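Local coordinates for nisin leader peptide-processing serine protease NisP (PDB 4MZD), which probably acts as a subtilisin-like serine endopeptidase that removes the leader peptide from the lantibiotic nisin, at residues I232-L246 against D277-G289. Sequence-based numbering, arbitrary orientation. Where two conformers were deposited one is given.
Sequences INYATAKGSIVVAAL and DAPSVFEDVIAVG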
# COMPACT_ATOMS: atom_id res chain seq x y z
N ILE A 232 -15.82 0.53 -0.79
CA ILE A 232 -15.33 -0.37 0.24
C ILE A 232 -16.44 -1.27 0.78
O ILE A 232 -16.22 -2.46 1.04
CB ILE A 232 -14.66 0.42 1.37
CG1 ILE A 232 -13.34 1.00 0.86
CG2 ILE A 232 -14.43 -0.45 2.60
CD1 ILE A 232 -12.81 2.12 1.70
N ASN A 233 -17.64 -0.72 0.95
CA ASN A 233 -18.78 -1.52 1.36
C ASN A 233 -19.10 -2.58 0.33
O ASN A 233 -19.45 -3.70 0.67
CB ASN A 233 -20.01 -0.64 1.60
CG ASN A 233 -19.94 0.10 2.92
OD1 ASN A 233 -19.21 -0.29 3.83
ND2 ASN A 233 -20.70 1.18 3.03
N TYR A 234 -18.96 -2.23 -0.94
CA TYR A 234 -19.19 -3.18 -2.01
C TYR A 234 -18.15 -4.30 -1.97
O TYR A 234 -18.49 -5.48 -2.08
CB TYR A 234 -19.17 -2.48 -3.36
CG TYR A 234 -19.43 -3.43 -4.50
CD1 TYR A 234 -20.72 -3.90 -4.74
CD2 TYR A 234 -18.40 -3.87 -5.32
CE1 TYR A 234 -20.97 -4.77 -5.77
CE2 TYR A 234 -18.65 -4.74 -6.37
CZ TYR A 234 -19.94 -5.19 -6.58
OH TYR A 234 -20.23 -6.06 -7.61
N ALA A 235 -16.89 -3.93 -1.82
CA ALA A 235 -15.83 -4.93 -1.74
C ALA A 235 -16.10 -5.88 -0.58
O ALA A 235 -15.97 -7.10 -0.72
CB ALA A 235 -14.48 -4.25 -1.58
N THR A 236 -16.49 -5.34 0.56
CA THR A 236 -16.85 -6.16 1.71
C THR A 236 -18.00 -7.11 1.39
O THR A 236 -17.95 -8.29 1.72
CB THR A 236 -17.22 -5.27 2.90
OG1 THR A 236 -16.07 -4.49 3.26
CG2 THR A 236 -17.64 -6.12 4.09
N ALA A 237 -19.04 -6.59 0.74
CA ALA A 237 -20.20 -7.41 0.37
C ALA A 237 -19.78 -8.58 -0.53
O ALA A 237 -20.38 -9.64 -0.48
CB ALA A 237 -21.25 -6.56 -0.33
N LYS A 238 -18.75 -8.36 -1.34
CA LYS A 238 -18.24 -9.39 -2.25
C LYS A 238 -17.28 -10.36 -1.56
O LYS A 238 -16.90 -11.37 -2.14
CB LYS A 238 -17.54 -8.74 -3.45
CG LYS A 238 -18.45 -7.90 -4.34
CD LYS A 238 -19.31 -8.77 -5.25
CE LYS A 238 -18.46 -9.45 -6.31
NZ LYS A 238 -19.30 -10.19 -7.31
N GLY A 239 -16.89 -10.04 -0.34
CA GLY A 239 -16.01 -10.90 0.43
C GLY A 239 -14.53 -10.52 0.37
O GLY A 239 -13.69 -11.32 0.78
N SER A 240 -14.23 -9.32 -0.12
CA SER A 240 -12.85 -8.84 -0.22
C SER A 240 -12.49 -7.96 0.96
O SER A 240 -13.35 -7.31 1.56
CB SER A 240 -12.65 -8.05 -1.51
OG SER A 240 -12.85 -8.87 -2.65
N ILE A 241 -11.20 -7.93 1.29
CA ILE A 241 -10.68 -6.99 2.27
C ILE A 241 -9.73 -6.04 1.57
O ILE A 241 -9.02 -6.42 0.64
CB ILE A 241 -9.97 -7.71 3.44
CG1 ILE A 241 -9.79 -6.76 4.62
CG2 ILE A 241 -8.64 -8.32 2.98
CD1 ILE A 241 -9.52 -7.45 5.94
N VAL A 242 -9.73 -4.79 2.02
CA VAL A 242 -8.87 -3.75 1.48
C VAL A 242 -7.80 -3.42 2.51
O VAL A 242 -8.09 -3.26 3.70
CB VAL A 242 -9.70 -2.50 1.13
CG1 VAL A 242 -8.79 -1.36 0.70
CG2 VAL A 242 -10.73 -2.83 0.05
N VAL A 243 -6.56 -3.33 2.03
CA VAL A 243 -5.38 -3.03 2.83
C VAL A 243 -4.77 -1.77 2.24
O VAL A 243 -4.46 -1.74 1.05
CB VAL A 243 -4.37 -4.21 2.76
CG1 VAL A 243 -3.19 -3.99 3.68
CG2 VAL A 243 -5.07 -5.54 3.06
N ALA A 244 -4.61 -0.73 3.05
CA ALA A 244 -4.26 0.59 2.52
C ALA A 244 -3.16 1.25 3.33
O ALA A 244 -3.12 1.16 4.57
CB ALA A 244 -5.49 1.48 2.50
N ALA A 245 -2.28 1.96 2.63
CA ALA A 245 -1.16 2.65 3.27
C ALA A 245 -1.55 3.93 3.99
O ALA A 245 -2.17 4.81 3.40
CB ALA A 245 -0.14 3.01 2.22
N LEU A 246 -1.13 4.06 5.25
CA LEU A 246 -1.13 5.36 5.90
C LEU A 246 -0.17 6.29 5.16
O LEU A 246 0.79 5.85 4.54
CB LEU A 246 -0.69 5.24 7.35
CG LEU A 246 -1.66 4.58 8.32
CD1 LEU A 246 -1.00 4.38 9.66
CD2 LEU A 246 -2.94 5.39 8.46
N ASP A 277 -7.29 10.35 6.62
CA ASP A 277 -6.34 9.77 5.67
C ASP A 277 -7.12 8.64 4.99
O ASP A 277 -7.43 7.63 5.62
CB ASP A 277 -5.14 9.25 6.49
CG ASP A 277 -3.93 8.86 5.63
OD1 ASP A 277 -4.09 8.70 4.41
OD2 ASP A 277 -2.84 8.69 6.22
N ALA A 278 -7.49 8.85 3.73
CA ALA A 278 -8.37 7.93 3.00
C ALA A 278 -7.65 7.20 1.86
O ALA A 278 -6.85 7.80 1.16
CB ALA A 278 -9.57 8.70 2.46
N PRO A 279 -7.99 5.92 1.62
CA PRO A 279 -9.08 5.15 2.25
C PRO A 279 -8.71 4.35 3.50
O PRO A 279 -9.51 3.53 3.95
CB PRO A 279 -9.50 4.19 1.13
CG PRO A 279 -8.21 3.93 0.40
CD PRO A 279 -7.48 5.25 0.41
N SER A 280 -7.55 4.60 4.09
CA SER A 280 -7.14 3.81 5.26
C SER A 280 -8.02 4.04 6.49
O SER A 280 -8.06 3.19 7.38
CB SER A 280 -5.67 4.05 5.61
OG SER A 280 -5.47 5.36 6.10
N VAL A 281 -8.73 5.16 6.54
CA VAL A 281 -9.54 5.52 7.70
C VAL A 281 -10.70 4.56 7.97
O VAL A 281 -11.12 4.39 9.11
CB VAL A 281 -10.09 6.95 7.55
CG1 VAL A 281 -10.99 7.06 6.33
CG2 VAL A 281 -10.84 7.38 8.82
N PHE A 282 -11.23 3.93 6.92
CA PHE A 282 -12.46 3.17 7.08
C PHE A 282 -12.28 1.98 8.01
O PHE A 282 -11.27 1.28 7.96
CB PHE A 282 -13.02 2.75 5.73
CG PHE A 282 -13.46 3.91 4.89
CD1 PHE A 282 -14.67 4.54 5.15
CD2 PHE A 282 -12.66 4.41 3.88
CE1 PHE A 282 -15.07 5.63 4.41
CE2 PHE A 282 -13.06 5.51 3.14
CZ PHE A 282 -14.27 6.12 3.40
N GLU A 283 -13.28 1.75 8.85
CA GLU A 283 -13.23 0.72 9.87
C GLU A 283 -12.90 -0.66 9.30
O GLU A 283 -12.17 -1.43 9.91
CB GLU A 283 -14.57 0.65 10.61
CG GLU A 283 -14.98 1.95 11.28
CD GLU A 283 -14.21 2.23 12.56
OE1 GLU A 283 -14.83 2.20 13.64
OE2 GLU A 283 -12.99 2.49 12.48
N ASP A 284 -13.45 -0.99 8.13
CA ASP A 284 -13.24 -2.32 7.59
C ASP A 284 -11.92 -2.48 6.84
O ASP A 284 -11.53 -3.59 6.50
CB ASP A 284 -14.43 -2.73 6.72
CG ASP A 284 -15.70 -2.90 7.53
OD1 ASP A 284 -15.60 -3.21 8.73
OD2 ASP A 284 -16.79 -2.72 6.96
N VAL A 285 -11.24 -1.37 6.59
CA VAL A 285 -9.95 -1.37 5.92
C VAL A 285 -8.84 -1.66 6.92
O VAL A 285 -8.91 -1.23 8.07
CB VAL A 285 -9.72 -0.02 5.20
CG1 VAL A 285 -8.30 0.10 4.65
CG2 VAL A 285 -10.74 0.17 4.09
N ILE A 286 -7.83 -2.40 6.49
CA ILE A 286 -6.62 -2.58 7.29
C ILE A 286 -5.64 -1.47 6.93
O ILE A 286 -5.12 -1.43 5.81
CB ILE A 286 -6.00 -3.96 7.04
CG1 ILE A 286 -6.99 -5.04 7.48
CG2 ILE A 286 -4.67 -4.10 7.77
CD1 ILE A 286 -6.57 -6.44 7.17
N ALA A 287 -5.42 -0.56 7.87
CA ALA A 287 -4.48 0.55 7.69
C ALA A 287 -3.08 0.10 8.07
O ALA A 287 -2.89 -0.52 9.12
CB ALA A 287 -4.89 1.74 8.55
N VAL A 288 -2.12 0.41 7.21
CA VAL A 288 -0.75 -0.05 7.41
C VAL A 288 0.22 1.13 7.46
O VAL A 288 0.29 1.93 6.52
CB VAL A 288 -0.30 -1.02 6.30
CG1 VAL A 288 1.09 -1.54 6.61
CG2 VAL A 288 -1.31 -2.16 6.14
N GLY A 289 0.96 1.22 8.55
CA GLY A 289 2.02 2.20 8.67
C GLY A 289 3.38 1.54 8.60
O GLY A 289 3.50 0.32 8.41
O HOH W 1 -11.76 -3.77 3.69
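Val243, Ala244 and Ala245 pair in parallel with Ile286, Ala287 and Val288, the axes of strands 241-245 and 286-289 approaching to 4.8 Å at 27°. Four backbone bonds, each 2.9 Å from N to O, fix this register: Ile286 N to Val242 O, Ala244 N to Ile286 O, Val288 N to Ala244 O and Leu246 N to Val288 O. One step earlier a water continues the pairing, giving a hydrogen to Asp284 O and accepting one from Val242 N, each at 2.8 Å. On one face of the sheet, Val243 CG1 meets Val288 CG2 at 3.6 Å. Ile241 reaches that neighbourhood with its CG1 anti to the backbone N (chi1 -164°), and its CD1 presses Ile286 CD1 at 3.4 Å, a tight fit; Leu363 of helix 356-370 covers Val243 and Ile286. On the other face, the two methyls of Val285 divide the work: CG1 lies 3.8 Å from Ala244 CB, while CG2 turns toward the Ile232 side chain of helix 222-238, whose exact position is doubtful because it adopts two conformers. Ala244 CB also rests on Ser280 within the turn 279-282, which follows a cis peptide before Pro279. Leu246 directs CD2 to Ser280 OG (3.5 Å) and CD1 over Gly289 CA. Asp277 OD2 accepts hydrogen bonds from Gly247 N and Asn302 ND2, and OD1 forms a salt bridge with Arg488. Main-chain bonds thus set the register and aliphatic branches pack on both faces of this part of the subtilase core sheet; Ala245, in the strand held by these bonds, has its side chain about 5 Å from that of Ser353, the predicted charge-relay serine.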